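Beta-galactosidase (Trichoderma reesei, PDB 3OG2) probably hydrolyses beta-D-galactosides, releasing their terminal non-reducing beta-D-galactose residues, as a family 35 glycoside hydrolase. Local coordinates at residues I94-L97 with E98-F101; I157-I160 with I161-Q165; M196-V199 with I200-R204. One frame throughout, in Å; residues are numbered along the deposited sequence.

Contact 1. Residues I94-L97 with E98-F101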
loop_
_atom_site.group_PDB
_atom_site.type_symbol
_atom_site.label_atom_id
_atom_site.label_comp_id
_atom_site.label_asym_id
_atom_site.label_seq_id
_atom_site.Cartn_x
_atom_site.Cartn_y
_atom_site.Cartn_z
ATOM N N ILE A 94 8.168 8.811 14.635
ATOM C CA ILE A 94 7.332 8.289 13.535
ATOM C C ILE A 94 8.053 7.177 12.779
ATOM O O ILE A 94 7.393 6.507 11.969
ATOM C CB ILE A 94 6.871 9.401 12.590
ATOM C CG1 ILE A 94 8.063 10.003 11.810
ATOM C CG2 ILE A 94 6.086 10.449 13.345
ATOM C CD1 ILE A 94 7.694 11.166 10.910
ATOM N N PHE A 95 9.363 7.001 12.987
ATOM C CA PHE A 95 10.123 5.945 12.302
ATOM C C PHE A 95 10.259 4.683 13.158
ATOM O O PHE A 95 10.792 3.699 12.671
ATOM C CB PHE A 95 11.505 6.448 11.925
ATOM C CG PHE A 95 11.349 7.628 10.960
ATOM C CD1 PHE A 95 10.930 7.434 9.656
ATOM C CD2 PHE A 95 11.610 8.937 11.365
ATOM C CE1 PHE A 95 10.782 8.469 8.757
ATOM C CE2 PHE A 95 11.437 10.009 10.474
ATOM C CZ PHE A 95 11.006 9.762 9.164
ATOM N N SER A 96 9.814 4.728 14.414
ATOM C CA SER A 96 9.822 3.493 15.206
ATOM C C SER A 96 8.819 2.483 14.696
ATOM O O SER A 96 7.661 2.810 14.368
ATOM C CB SER A 96 9.434 3.851 16.642
ATOM O OG SER A 96 9.368 2.673 17.453
ATOM N N LEU A 97 9.216 1.206 14.697
ATOM C CA LEU A 97 8.270 0.155 14.384
ATOM C C LEU A 97 7.470 -0.293 15.580
ATOM O O LEU A 97 6.530 -1.082 15.460
ATOM C CB LEU A 97 9.053 -1.061 13.856
ATOM C CG LEU A 97 9.605 -0.902 12.441
ATOM C CD1 LEU A 97 10.428 -2.096 12.028
ATOM C CD2 LEU A 97 8.454 -0.702 11.444
ATOM N N GLU A 98 7.827 0.157 16.780
ATOM C CA GLU A 98 7.159 -0.392 17.955
ATOM C C GLU A 98 5.652 -0.139 17.941
ATOM O O GLU A 98 4.897 -1.079 18.255
ATOM C CB GLU A 98 7.827 0.125 19.234
ATOM C CG GLU A 98 9.289 -0.270 19.317
ATOM C CD GLU A 98 9.635 -1.704 18.994
ATOM O OE1 GLU A 98 8.965 -2.620 19.509
ATOM O OE2 GLU A 98 10.580 -1.917 18.206
ATOM N N PRO A 99 5.151 1.036 17.557
ATOM C CA PRO A 99 3.676 1.158 17.498
ATOM C C PRO A 99 3.022 0.279 16.452
ATOM O O PRO A 99 1.866 -0.104 16.565
ATOM C CB PRO A 99 3.475 2.638 17.119
ATOM C CG PRO A 99 4.739 3.316 17.639
ATOM C CD PRO A 99 5.812 2.318 17.227
ATOM N N PHE A 100 3.748 -0.051 15.395
ATOM C CA PHE A 100 3.272 -0.925 14.344
ATOM C C PHE A 100 3.164 -2.345 14.932
ATOM O O PHE A 100 2.111 -2.992 14.773
ATOM C CB PHE A 100 4.217 -0.841 13.152
ATOM C CG PHE A 100 3.701 -1.501 11.881
ATOM C CD1 PHE A 100 2.759 -0.834 11.138
ATOM C CD2 PHE A 100 4.204 -2.709 11.424
ATOM C CE1 PHE A 100 2.350 -1.331 9.918
ATOM C CE2 PHE A 100 3.764 -3.244 10.210
ATOM C CZ PHE A 100 2.811 -2.560 9.454
ATOM N N PHE A 101 4.224 -2.824 15.595
ATOM C CA PHE A 101 4.142 -4.134 16.255
ATOM C C PHE A 101 3.028 -4.208 17.293
ATOM O O PHE A 101 2.311 -5.203 17.379
ATOM C CB PHE A 101 5.468 -4.473 16.911
ATOM C CG PHE A 101 6.683 -4.581 15.993
ATOM C CD1 PHE A 101 6.583 -5.062 14.690
ATOM C CD2 PHE A 101 7.940 -4.189 16.453
ATOM C CE1 PHE A 101 7.677 -5.158 13.851
ATOM C CE2 PHE A 101 9.067 -4.306 15.604
ATOM C CZ PHE A 101 8.921 -4.798 14.314
HETATM O O HOH W 1 11.498 0.268 15.958
#
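Ser-96 caps the start of helix 98-107, a helix of the TIM-barrel domain, by accepting from the backbone N of Glu-98. Ser-96 OG accepts from Glu-98 N at 3.0 Å, with an N-H...O angle of 157°. One turn on, Phe-101 N donates a hydrogen bond to Leu-97 O at 2.9 Å, nearly along the C=O axis. A weaker bond reaches the same oxygen from Phe-100 N.

The side chain of Phe-101 then runs back over this turn. Its CB lies close to Leu-97 O. CG is anti to the carbonyl carbon (chi1 -61°), and this turns the ring toward the residue one turn earlier. CG passes 3.5 Å from Leu-97 O, which sits over one ring face, offset toward the rim. Farther out, CE2 reaches Leu-97 CB at 3.7 Å. At the tip, CZ meets Leu-97 CD1 at 3.8 Å. Leu-97 CB forms a CH-pi contact over the ring, 4.0 Å from the centroid and 27° off the ring normal. The two side chains cross obliquely. Glu-98 OE1 lies in the ring plane, at the edge.

Beyond the turn, Phe-101 touches Phe-75 of strand 72-76 and Ile-160 of helix 144-163. With an alanine in place of Phe-101, Leu-97 CB and CD1 would probably lose their aromatic partner and a gap is likely to open toward Ile-160. Phe-100 CB also approaches Leu-97 O, but its ring leads away to Tyr-58, Phe-62 and Phe-75.

The carboxylate of Glu-98, in the conformer given, stays near the start of the helix, where its negative charge is likely to be favoured. A water bridges this carboxylate to the backbone of Leu-97. The water accepts from Leu-97 N at 2.8 Å and donates to Glu-98 OE2 at 3.3 Å.

Contact 2. Residues I157-I160 with I161-Q165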
loop_
_atom_site.group_PDB
_atom_site.type_symbol
_atom_site.label_atom_id
_atom_site.label_comp_id
_atom_site.label_asym_id
_atom_site.label_seq_id
_atom_site.Cartn_x
_atom_site.Cartn_y
_atom_site.Cartn_z
ATOM N N ILE A 157 18.053 -3.198 12.308
ATOM C CA ILE A 157 16.635 -3.467 12.019
ATOM C C ILE A 157 16.297 -4.927 12.273
ATOM O O ILE A 157 15.188 -5.239 12.744
ATOM C CB ILE A 157 16.269 -3.013 10.586
ATOM C CG1 ILE A 157 14.749 -2.826 10.453
ATOM C CG2 ILE A 157 16.783 -3.974 9.499
ATOM C CD1 ILE A 157 14.190 -1.660 11.241
ATOM N N ALA A 158 17.208 -5.865 11.990
ATOM C CA ALA A 158 16.878 -7.266 12.211
ATOM C C ALA A 158 16.866 -7.537 13.683
ATOM O O ALA A 158 16.105 -8.423 14.100
ATOM C CB ALA A 158 17.812 -8.179 11.428
ATOM N N SER A 159 17.610 -6.802 14.512
ATOM C CA SER A 159 17.452 -7.054 15.959
ATOM C C SER A 159 16.144 -6.472 16.481
ATOM O O SER A 159 15.532 -7.095 17.349
ATOM C CB SER A 159 18.651 -6.509 16.700
ATOM O OG SER A 159 18.721 -5.111 16.687
ATOM N N ILE A 160 15.674 -5.336 15.930
ATOM C CA ILE A 160 14.347 -4.821 16.275
ATOM C C ILE A 160 13.284 -5.827 15.889
ATOM O O ILE A 160 12.384 -6.148 16.669
ATOM C CB ILE A 160 14.129 -3.477 15.552
ATOM C CG1 ILE A 160 14.925 -2.350 16.250
ATOM C CG2 ILE A 160 12.663 -3.096 15.450
ATOM C CD1 ILE A 160 15.104 -1.101 15.428
ATOM N N ILE A 161 13.375 -6.373 14.681
ATOM C CA ILE A 161 12.389 -7.376 14.241
ATOM C C ILE A 161 12.501 -8.620 15.096
ATOM O O ILE A 161 11.511 -9.275 15.444
ATOM C CB ILE A 161 12.619 -7.619 12.755
ATOM C CG1 ILE A 161 12.284 -6.351 11.922
ATOM C CG2 ILE A 161 11.855 -8.817 12.219
ATOM C CD1 ILE A 161 12.476 -6.614 10.428
ATOM N N ALA A 162 13.752 -9.005 15.465
ATOM C CA ALA A 162 13.951 -10.220 16.231
ATOM C C ALA A 162 13.190 -10.152 17.559
ATOM O O ALA A 162 12.580 -11.130 18.009
ATOM C CB ALA A 162 15.441 -10.487 16.524
ATOM N N LYS A 163 13.208 -8.978 18.201
ATOM C CA LYS A 163 12.523 -8.837 19.497
ATOM C C LYS A 163 11.013 -9.002 19.338
ATOM O O LYS A 163 10.365 -9.421 20.303
ATOM C CB LYS A 163 12.905 -7.454 20.056
ATOM C CG LYS A 163 14.381 -7.321 20.360
ATOM C CD LYS A 163 14.814 -6.005 20.952
ATOM C CE LYS A 163 16.250 -6.031 21.390
ATOM N NZ LYS A 163 17.273 -6.094 20.311
ATOM N N ALA A 164 10.517 -8.717 18.152
ATOM C CA ALA A 164 9.065 -8.773 17.881
ATOM C C ALA A 164 8.649 -10.136 17.360
ATOM O O ALA A 164 7.503 -10.327 16.959
ATOM C CB ALA A 164 8.701 -7.686 16.904
ATOM N N GLN A 165 9.538 -11.127 17.295
ATOM C CA GLN A 165 9.135 -12.453 16.832
ATOM C C GLN A 165 8.151 -13.124 17.760
ATOM O O GLN A 165 8.112 -12.904 18.974
ATOM C CB GLN A 165 10.412 -13.339 16.732
ATOM C CG GLN A 165 11.260 -12.951 15.505
ATOM C CD GLN A 165 12.567 -13.709 15.524
ATOM O OE1 GLN A 165 12.880 -14.444 14.567
ATOM N NE2 GLN A 165 13.403 -13.555 16.546
HETATM O O HOH W 2 16.907 -3.960 19.068
#
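Lys-163 lies along Ser-159 near the end of helix 144-163, with its CG 3.2 Å from Ser-159 O. Lys-163 N donates to Ser-159 O at 3.1 Å. The lysine chain is extended until it bends at its last torsion (chi4 69°). The bend brings Lys-163 NZ within 3.9 Å of Ser-159 CB. A water lies between NZ and Ser-159 OG, in the conformer given, but its approach to NZ is very short and so doubtful. The serine OG has its stronger partner in His-156 O, one turn back.

On the buried side, in the conformer given, Ile-161 CG1 rests 3.2 Å from Ile-157 O. Ile-161 CD1 comes only loosely near Ile-157 CG1, at 4.4 Å. Val-172, Tyr-175, Ala-113 and Pro-115 of the barrel strands pack against Ile-161.

Where the helix ends, Ala-162 O accepts from Gln-165 N and from Gln-165 NE2. Gln-165 NE2 reaches Ala-162 O at 2.9 Å, in the carbonyl plane, on a lone pair. Farther out, Gln-165 OE1 takes the N-H groups of Ile-209 and Val-210, while NE2 also bonds to Gly-207 O. Both ends of this buried amide are therefore satisfied, which fixes its rotation and ties the helix end to the 207-210 loop.

Contact 3. Residues M196-V199 with I200-R204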
loop_
_atom_site.group_PDB
_atom_site.type_symbol
_atom_site.label_atom_id
_atom_site.label_comp_id
_atom_site.label_asym_id
_atom_site.label_seq_id
_atom_site.Cartn_x
_atom_site.Cartn_y
_atom_site.Cartn_z
ATOM N N MET A 196 23.868 -14.193 -1.560
ATOM C CA MET A 196 22.585 -14.558 -0.930
ATOM C C MET A 196 22.778 -15.046 0.485
ATOM O O MET A 196 22.015 -14.738 1.397
ATOM C CB MET A 196 21.878 -15.624 -1.780
ATOM C CG MET A 196 21.505 -15.180 -3.181
ATOM S SD MET A 196 21.317 -16.599 -4.323
ATOM C CE MET A 196 19.710 -17.084 -3.793
ATOM N N GLN A 197 23.824 -15.901 0.675
ATOM C CA GLN A 197 24.059 -16.405 2.027
ATOM C C GLN A 197 24.534 -15.309 2.968
ATOM O O GLN A 197 24.223 -15.391 4.156
ATOM C CB GLN A 197 25.101 -17.547 1.975
ATOM C CG GLN A 197 25.162 -18.236 3.338
ATOM C CD GLN A 197 23.851 -18.904 3.690
ATOM O OE1 GLN A 197 23.179 -19.582 2.909
ATOM N NE2 GLN A 197 23.475 -18.690 4.950
ATOM N N TYR A 198 25.333 -14.339 2.485
ATOM C CA TYR A 198 25.731 -13.235 3.383
ATOM C C TYR A 198 24.466 -12.537 3.894
ATOM O O TYR A 198 24.406 -12.189 5.093
ATOM C CB TYR A 198 26.589 -12.251 2.617
ATOM C CG TYR A 198 27.198 -11.175 3.487
ATOM C CD1 TYR A 198 26.488 -9.984 3.744
ATOM C CD2 TYR A 198 28.461 -11.324 4.059
ATOM C CE1 TYR A 198 27.025 -9.004 4.546
ATOM C CE2 TYR A 198 29.012 -10.337 4.857
ATOM C CZ TYR A 198 28.292 -9.169 5.108
ATOM O OH TYR A 198 28.860 -8.180 5.872
ATOM N N VAL A 199 23.502 -12.287 3.000
ATOM C CA VAL A 199 22.284 -11.546 3.409
ATOM C C VAL A 199 21.523 -12.352 4.443
ATOM O O VAL A 199 21.039 -11.840 5.471
ATOM C CB VAL A 199 21.456 -11.256 2.147
ATOM C CG1 VAL A 199 20.070 -10.723 2.482
ATOM C CG2 VAL A 199 22.214 -10.279 1.239
ATOM N N ILE A 200 21.431 -13.696 4.228
ATOM C CA ILE A 200 20.805 -14.540 5.248
ATOM C C ILE A 200 21.556 -14.523 6.576
ATOM O O ILE A 200 20.928 -14.406 7.640
ATOM C CB ILE A 200 20.693 -16.008 4.722
ATOM C CG1 ILE A 200 19.647 -16.069 3.591
ATOM C CG2 ILE A 200 20.393 -16.992 5.840
ATOM C CD1 ILE A 200 19.659 -17.393 2.829
ATOM N N ASP A 201 22.879 -14.640 6.501
ATOM C CA ASP A 201 23.688 -14.650 7.709
ATOM C C ASP A 201 23.494 -13.358 8.513
ATOM O O ASP A 201 23.486 -13.427 9.760
ATOM C CB ASP A 201 25.183 -14.782 7.387
ATOM C CG ASP A 201 25.667 -16.089 6.830
ATOM O OD1 ASP A 201 24.947 -17.130 6.906
ATOM O OD2 ASP A 201 26.835 -16.140 6.306
ATOM N N GLN A 202 23.350 -12.222 7.825
ATOM C CA GLN A 202 23.159 -10.981 8.613
ATOM C C GLN A 202 21.919 -11.087 9.482
ATOM O O GLN A 202 21.853 -10.632 10.609
ATOM C CB GLN A 202 22.972 -9.764 7.721
ATOM C CG GLN A 202 24.221 -9.371 6.905
ATOM C CD GLN A 202 23.872 -8.204 6.016
ATOM O OE1 GLN A 202 22.936 -8.334 5.181
ATOM N NE2 GLN A 202 24.536 -7.077 6.162
ATOM N N ALA A 203 20.835 -11.640 8.864
ATOM C CA ALA A 203 19.564 -11.728 9.617
ATOM C C ALA A 203 19.695 -12.760 10.723
ATOM O O ALA A 203 19.274 -12.521 11.872
ATOM C CB ALA A 203 18.441 -12.090 8.647
ATOM N N ARG A 204 20.274 -13.953 10.451
ATOM C CA ARG A 204 20.413 -14.990 11.482
ATOM C C ARG A 204 21.282 -14.460 12.623
ATOM O O ARG A 204 21.011 -14.713 13.787
ATOM C CB ARG A 204 21.046 -16.254 10.870
ATOM C CG ARG A 204 20.083 -16.946 9.919
ATOM C CD ARG A 204 18.820 -17.427 10.603
ATOM N NE ARG A 204 18.025 -18.361 9.800
ATOM C CZ ARG A 204 16.694 -18.495 9.823
ATOM N NH1 ARG A 204 15.972 -17.726 10.629
ATOM N NH2 ARG A 204 16.136 -19.390 9.038
HETATM O O HOH W 3 20.267 -9.233 5.474
#
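Val-199 O is gripped by a water at 2.7 Å and, more weakly, by Ala-203 N at 3.4 Å. The same water donates to Gln-202 OE1 at 2.8 Å, so it links a helix carbonyl to a side-chain amide on helix 193-205.

The other end of that amide belongs to Asp-151 and Thr-150 of helix 144-163, both bonded to Gln-202 NE2. Tyr-198 OH also bonds to Asp-151 OD1. The Tyr-198 ring and the Gln-202 amide cross at an interplanar angle of 46°, with Tyr-198 CE1 3.5 Å from Gln-202 NE2.

A second pair lies one turn apart. A bend at chi2 (64°) swings the Gln-197 amide toward Asp-201. Gln-197 NE2 donates to Asp-201 OD1 at 2.9 Å, nearly straight. The carboxylate is met from above its plane, while the acceptor lies in the plane of the amide. Gln-197 OE1 takes Gly-230 N. Beneath, Gln-197 O accepts from Asp-201 N at 2.8 Å.

Both glutamine amides thus have partners at their oxygen and nitrogen ends. The orientation of both is likely to be fixed, for Gln-202 partly by a water. One side of the helix is tied to helix 144-163 through Gln-202 and Tyr-198, another to Gly-230 through Gln-197.

Overall arrangement
All three contacts are local and lie in the TIM-barrel domain. Contact 1 is the entry to a helix, contact 2 a helix end, contact 3 successive turns within a helix. Contacts 1 and 2 meet directly: Phe-101 CD2 lies 3.6 Å from Ala-164 CB, and Leu-97 CD1 lies 3.9 Å from Ile-157 CD1. They therefore pack helix 98-107 on helix 144-163. In each, side chains satisfy backbone polar groups. Contact 2 is the most buried. Contact 3 spans most of helix 193-205, partly buried, and is richest in side-chain polar bonds. It does not touch contact 2, but it bonds to helix 144-163, on which contact 2 lies, through Asp-151 and Thr-150.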